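Side-chain contacts in putative yopH targeting protein (Yersinia pestis, PDB 4GF3), which probably serves as a type III secretion chaperone that binds the phosphatase effector YopH and helps target it for export: residues A[68-73]-A[78-83]; A[89-94]-A[113-118]. All blocks are in the same frame, centred on the assembly; numbering follows the deposited sequence.

Contact 1 of 2, residues A[68-73]-A[78-83]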
loop_
_atom_site.group_PDB
_atom_site.type_symbol
_atom_site.label_atom_id
_atom_site.label_comp_id
_atom_site.label_asym_id
_atom_site.label_seq_id
_atom_site.Cartn_x
_atom_site.Cartn_y
_atom_site.Cartn_z
ATOM N N ARG A 68 19.138 -7.581 4.268
ATOM C CA ARG A 68 19.927 -6.841 5.260
ATOM C C ARG A 68 19.079 -5.741 5.984
ATOM O O ARG A 68 19.375 -5.388 7.102
ATOM C CB ARG A 68 21.190 -6.281 4.620
ATOM C CG ARG A 68 21.976 -7.420 3.899
ATOM C CD ARG A 68 23.482 -7.491 3.835
ATOM N NE ARG A 68 23.959 -6.785 2.699
ATOM C CZ ARG A 68 25.021 -7.007 1.925
ATOM N NH1 ARG A 68 25.903 -8.041 2.006
ATOM N NH2 ARG A 68 25.174 -6.082 0.999
ATOM N N LYS A 69 18.001 -5.326 5.362
ATOM C CA LYS A 69 17.130 -4.287 5.863
ATOM C C LYS A 69 15.865 -4.876 6.517
ATOM O O LYS A 69 15.007 -4.142 6.975
ATOM C CB LYS A 69 16.752 -3.321 4.714
ATOM C CG LYS A 69 17.929 -2.389 4.403
ATOM C CD LYS A 69 17.622 -1.251 3.423
ATOM C CE LYS A 69 18.927 -0.486 3.154
ATOM N NZ LYS A 69 18.769 0.977 2.858
ATOM N N ASN A 70 15.702 -6.184 6.468
ATOM C CA ASN A 70 14.437 -6.811 6.923
ATOM C C ASN A 70 14.448 -7.097 8.404
ATOM O O ASN A 70 14.239 -8.235 8.831
ATOM C CB ASN A 70 14.194 -8.095 6.177
ATOM C CG ASN A 70 12.756 -8.619 6.328
ATOM O OD1 ASN A 70 11.755 -7.883 6.248
ATOM N ND2 ASN A 70 12.662 -9.909 6.539
ATOM N N LEU A 71 14.718 -6.063 9.182
ATOM C CA LEU A 71 14.974 -6.219 10.603
ATOM C C LEU A 71 13.799 -5.551 11.309
ATOM O O LEU A 71 13.181 -4.683 10.748
ATOM C CB LEU A 71 16.261 -5.559 10.993
ATOM C CG LEU A 71 16.774 -5.793 12.407
ATOM C CD1 LEU A 71 17.087 -7.275 12.665
ATOM C CD2 LEU A 71 18.001 -4.904 12.593
ATOM N N PHE A 72 13.523 -6.009 12.520
ATOM C CA PHE A 72 12.522 -5.388 13.372
ATOM C C PHE A 72 12.783 -3.924 13.559
ATOM O O PHE A 72 13.954 -3.477 13.478
ATOM C CB PHE A 72 12.441 -6.027 14.768
ATOM C CG PHE A 72 13.725 -6.157 15.498
ATOM C CD1 PHE A 72 14.241 -5.117 16.251
ATOM C CD2 PHE A 72 14.393 -7.396 15.494
ATOM C CE1 PHE A 72 15.424 -5.275 16.950
ATOM C CE2 PHE A 72 15.562 -7.537 16.203
ATOM C CZ PHE A 72 16.075 -6.493 16.924
ATOM N N SER A 73 11.669 -3.183 13.798
ATOM C CA SER A 73 11.753 -1.736 13.953
ATOM C C SER A 73 10.745 -1.233 14.991
ATOM O O SER A 73 9.646 -1.680 14.998
ATOM C CB SER A 73 11.373 -1.098 12.621
ATOM O OG SER A 73 11.373 0.267 12.723
ATOM N N VAL A 78 6.530 0.698 8.170
ATOM C CA VAL A 78 7.794 0.235 7.622
ATOM C C VAL A 78 7.448 -0.583 6.369
ATOM O O VAL A 78 6.461 -1.330 6.326
ATOM C CB VAL A 78 8.553 -0.650 8.608
ATOM C CG1 VAL A 78 9.800 -1.252 7.933
ATOM C CG2 VAL A 78 8.921 0.192 9.824
ATOM N N ILE A 79 8.185 -0.319 5.312
ATOM C CA ILE A 79 7.929 -1.026 4.067
ATOM C C ILE A 79 8.728 -2.331 4.044
ATOM O O ILE A 79 9.968 -2.307 4.174
ATOM C CB ILE A 79 8.372 -0.198 2.844
ATOM C CG1 ILE A 79 7.669 1.172 2.761
ATOM C CG2 ILE A 79 8.132 -0.996 1.580
ATOM C CD1 ILE A 79 6.158 1.130 2.951
ATOM N N ARG A 80 8.046 -3.448 3.881
ATOM C CA ARG A 80 8.666 -4.733 3.789
ATOM C C ARG A 80 8.504 -5.267 2.366
ATOM O O ARG A 80 7.570 -4.872 1.638
ATOM C CB ARG A 80 8.020 -5.704 4.751
ATOM C CG ARG A 80 7.955 -5.174 6.199
ATOM C CD ARG A 80 9.347 -5.003 6.786
ATOM N NE ARG A 80 9.330 -4.781 8.232
ATOM C CZ ARG A 80 10.426 -4.524 8.920
ATOM N NH1 ARG A 80 11.620 -4.405 8.277
ATOM N NH2 ARG A 80 10.365 -4.344 10.238
ATOM N N CYS A 81 9.305 -6.282 2.043
ATOM C CA CYS A 81 9.379 -6.771 0.637
ATOM C C CYS A 81 9.359 -8.261 0.628
ATOM O O CYS A 81 10.152 -8.880 1.307
ATOM C CB CYS A 81 10.618 -6.271 -0.082
ATOM S SG CYS A 81 11.008 -4.492 0.089
ATOM N N ALA A 82 8.419 -8.825 -0.112
ATOM C CA ALA A 82 8.323 -10.246 -0.395
ATOM C C ALA A 82 8.598 -10.476 -1.888
ATOM O O ALA A 82 8.548 -9.555 -2.699
ATOM C CB ALA A 82 6.927 -10.773 -0.087
ATOM N N LEU A 83 8.790 -11.726 -2.259
ATOM C CA LEU A 83 8.741 -12.080 -3.671
ATOM C C LEU A 83 7.569 -12.962 -3.946
ATOM O O LEU A 83 7.307 -13.962 -3.235
ATOM C CB LEU A 83 10.003 -12.825 -4.125
ATOM C CG LEU A 83 11.293 -12.031 -4.099
ATOM C CD1 LEU A 83 12.428 -13.011 -4.278
ATOM C CD2 LEU A 83 11.343 -10.990 -5.196
HETATM O O HOH W 1 12.197 -3.501 5.565
HETATM O O HOH W 2 11.596 -6.418 3.893
#
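The guanidinium of Arg80 meets the backbone of Leu71 end-on, and its two terminal nitrogens converge on one carbonyl oxygen. NH1 and NH2 of Arg80 each lie 2.9 Å from Leu71 O; both bonds are bent, with N-H...O angles just under 140°, and both come from the same face of the carbonyl plane, well off its lone pairs. Behind the group, CG1 of Val78 sits 3.4 Å above the guanidinium plane of Arg80, over its centre; packing on that face and the forked bond together probably restrict its rotation. A bend at chi2 (-65°) followed by an extended chi3 carries the head across to the loop. This is the tight part. Elsewhere the fit is looser and wetter: the amide of Asn70 stands almost perpendicular to the guanidinium, its OD1 3.8 Å from Arg80 CD. One water links Lys69 O, Ile79 O and Arg80 NH1, while another connects Asn70 OD1 with Cys81 N. Beyond the arginine, Ser73 OG merely touches Val78 CG2 at 3.8 Å and bonds instead to Leu75 N. Asn70 centres an inverse gamma turn, and this turn faces, through water and one arginine, strand 80-83 at one edge of the chain's antiparallel sheet.

Contact 2 of 2, residues A[89-94]-A[113-118]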
loop_
_atom_site.group_PDB
_atom_site.type_symbol
_atom_site.label_atom_id
_atom_site.label_comp_id
_atom_site.label_asym_id
_atom_site.label_seq_id
_atom_site.Cartn_x
_atom_site.Cartn_y
_atom_site.Cartn_z
ATOM N N TRP A 89 8.694 -8.334 -6.998
ATOM C CA TRP A 89 8.637 -7.767 -5.681
ATOM C C TRP A 89 7.200 -7.448 -5.307
ATOM O O TRP A 89 6.429 -6.905 -6.110
ATOM C CB TRP A 89 9.474 -6.508 -5.604
ATOM C CG TRP A 89 10.939 -6.803 -5.672
ATOM C CD1 TRP A 89 11.838 -6.480 -6.677
ATOM C CD2 TRP A 89 11.698 -7.435 -4.647
ATOM N NE1 TRP A 89 13.098 -6.877 -6.321
ATOM C CE2 TRP A 89 13.042 -7.460 -5.079
ATOM C CE3 TRP A 89 11.372 -7.949 -3.404
ATOM C CZ2 TRP A 89 14.065 -8.036 -4.305
ATOM C CZ3 TRP A 89 12.397 -8.540 -2.638
ATOM C CH2 TRP A 89 13.717 -8.541 -3.092
ATOM N N LEU A 90 6.872 -7.794 -4.082
ATOM C CA LEU A 90 5.598 -7.437 -3.480
ATOM C C LEU A 90 5.944 -6.613 -2.240
ATOM O O LEU A 90 6.491 -7.145 -1.258
ATOM C CB LEU A 90 4.836 -8.695 -3.085
ATOM C CG LEU A 90 3.317 -8.547 -2.824
ATOM C CD1 LEU A 90 2.689 -9.926 -2.801
ATOM C CD2 LEU A 90 2.988 -7.787 -1.546
ATOM N N LEU A 91 5.586 -5.331 -2.286
ATOM C CA LEU A 91 5.989 -4.327 -1.298
ATOM C C LEU A 91 4.793 -4.067 -0.402
ATOM O O LEU A 91 3.625 -3.958 -0.886
ATOM C CB LEU A 91 6.428 -3.061 -1.998
ATOM C CG LEU A 91 7.478 -3.178 -3.102
ATOM C CD1 LEU A 91 7.766 -1.793 -3.650
ATOM C CD2 LEU A 91 8.694 -3.887 -2.563
ATOM N N TRP A 92 5.008 -4.011 0.912
ATOM C CA TRP A 92 3.884 -4.020 1.785
ATOM C C TRP A 92 4.202 -3.366 3.144
ATOM O O TRP A 92 5.363 -3.235 3.599
ATOM C CB TRP A 92 3.292 -5.431 2.003
ATOM C CG TRP A 92 4.246 -6.403 2.677
ATOM C CD1 TRP A 92 5.084 -7.288 2.041
ATOM C CD2 TRP A 92 4.384 -6.677 4.093
ATOM N NE1 TRP A 92 5.688 -8.111 2.951
ATOM C CE2 TRP A 92 5.363 -7.700 4.219
ATOM C CE3 TRP A 92 3.840 -6.095 5.276
ATOM C CZ2 TRP A 92 5.759 -8.199 5.467
ATOM C CZ3 TRP A 92 4.262 -6.559 6.501
ATOM C CH2 TRP A 92 5.194 -7.621 6.584
ATOM N N SER A 93 3.154 -2.850 3.738
ATOM C CA SER A 93 3.257 -2.336 5.120
ATOM C C SER A 93 2.010 -2.773 5.881
ATOM O O SER A 93 0.880 -2.834 5.325
ATOM C CB SER A 93 3.399 -0.796 5.204
ATOM O OG SER A 93 3.704 -0.406 6.539
ATOM N N GLN A 94 2.217 -3.091 7.156
ATOM C CA GLN A 94 1.169 -3.586 8.036
ATOM C C GLN A 94 1.031 -2.641 9.225
ATOM O O GLN A 94 2.006 -2.345 9.859
ATOM C CB GLN A 94 1.486 -5.038 8.481
ATOM C CG GLN A 94 0.380 -5.675 9.332
ATOM C CD GLN A 94 0.543 -7.214 9.440
ATOM O OE1 GLN A 94 1.062 -7.898 8.523
ATOM N NE2 GLN A 94 0.053 -7.751 10.527
ATOM N N VAL A 113 5.527 3.463 -3.487
ATOM C CA VAL A 113 5.804 3.891 -4.856
ATOM C C VAL A 113 7.283 4.175 -5.039
ATOM O O VAL A 113 7.890 3.770 -6.035
ATOM C CB VAL A 113 4.907 5.111 -5.248
ATOM C CG1 VAL A 113 5.403 5.763 -6.526
ATOM C CG2 VAL A 113 3.458 4.623 -5.384
ATOM N N ASP A 114 7.887 4.859 -4.081
ATOM C CA ASP A 114 9.322 5.165 -4.197
ATOM C C ASP A 114 10.209 3.898 -4.209
ATOM O O ASP A 114 11.213 3.836 -4.918
ATOM C CB ASP A 114 9.772 6.087 -3.039
ATOM C CG ASP A 114 9.393 7.577 -3.242
ATOM O OD1 ASP A 114 9.234 8.059 -4.378
ATOM O OD2 ASP A 114 9.303 8.284 -2.219
ATOM N N LYS A 115 9.841 2.911 -3.416
ATOM C CA LYS A 115 10.567 1.623 -3.323
ATOM C C LYS A 115 10.473 0.893 -4.636
ATOM O O LYS A 115 11.499 0.429 -5.140
ATOM C CB LYS A 115 10.038 0.749 -2.194
ATOM C CG LYS A 115 10.908 -0.469 -1.789
ATOM C CD LYS A 115 12.348 -0.146 -1.410
ATOM C CE LYS A 115 13.099 -1.363 -0.903
ATOM N NZ LYS A 115 14.476 -1.063 -0.405
ATOM N N ALA A 116 9.271 0.886 -5.213
ATOM C CA ALA A 116 9.044 0.298 -6.506
ATOM C C ALA A 116 9.939 0.900 -7.607
ATOM O O ALA A 116 10.610 0.191 -8.346
ATOM C CB ALA A 116 7.584 0.409 -6.827
ATOM N N VAL A 117 9.986 2.226 -7.653
ATOM C CA VAL A 117 10.910 2.944 -8.501
ATOM C C VAL A 117 12.381 2.573 -8.174
ATOM O O VAL A 117 13.083 2.108 -9.060
ATOM C CB VAL A 117 10.656 4.472 -8.412
ATOM C CG1 VAL A 117 11.745 5.224 -9.141
ATOM C CG2 VAL A 117 9.260 4.809 -8.941
ATOM N N THR A 118 12.826 2.728 -6.929
ATOM C CA THR A 118 14.187 2.361 -6.549
ATOM C C THR A 118 14.574 0.914 -6.923
ATOM O O THR A 118 15.701 0.672 -7.323
ATOM C CB THR A 118 14.546 2.588 -5.041
ATOM O OG1 THR A 118 13.964 1.578 -4.217
ATOM C CG2 THR A 118 14.161 3.986 -4.560
#
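Lys115, whose first methylenes press on Leu91 across the contact, offers its carbonyl O to Thr118 OG1 at 2.9 Å, a side-chain bond within helix 102-118. The donor hydroxyl stands 18° out of that carbonyl plane. Between strand and helix there is only van der Waals packing, all of it from one leucine. CG of Leu91 lies opposite its carbonyl carbon and beside its backbone N (chi1 -52°), and an extended chi2 pushes CD1 onward against the helix. There CD1 of Leu91 lies 3.4 Å from Ala116 N and 3.9 Å from Ala116 CB. The same methyl touches Lys115 CB at 3.7 Å, while the second branch, CD2 of Leu91, is 4.1 Å from Lys115 CG. The leucine and lysine side chains cross at about a right angle; a bend at chi2 (55°) then leads the lysine chain away from the strand, with Ile66 of helix 60-68 also alongside. Cys81 and Leu119 also touch Leu91, and Met52 and Ala54 of the next strand lie against Ala116. With no hydrogen bond spanning the two segments, helix and sheet are joined here by shape and apolar burial, the lysine contributing its aliphatic stem.

Following the chain from the N terminus, helix 60-68 runs into the segment 68-73, and contact 1 closes the short loop that returns to strand 80-83. A turn then leads into strand 88-96, from which contact 2 spans a longer excursion to the end of helix 102-118. The two loops follow in series, neither enclosing nor crossing the other. They join through the sheet: strands 80-83 and 88-96 are antiparallel neighbours, with Arg80 N 2.7 Å from Trp92 O and Ala82 O 2.8 Å from Leu90 N. Contact 1 thus fastens a surface loop beside the sheet's edge, whereas contact 2 packs the C-terminal part of helix 102-118 against one face of the sheet in a buried contact.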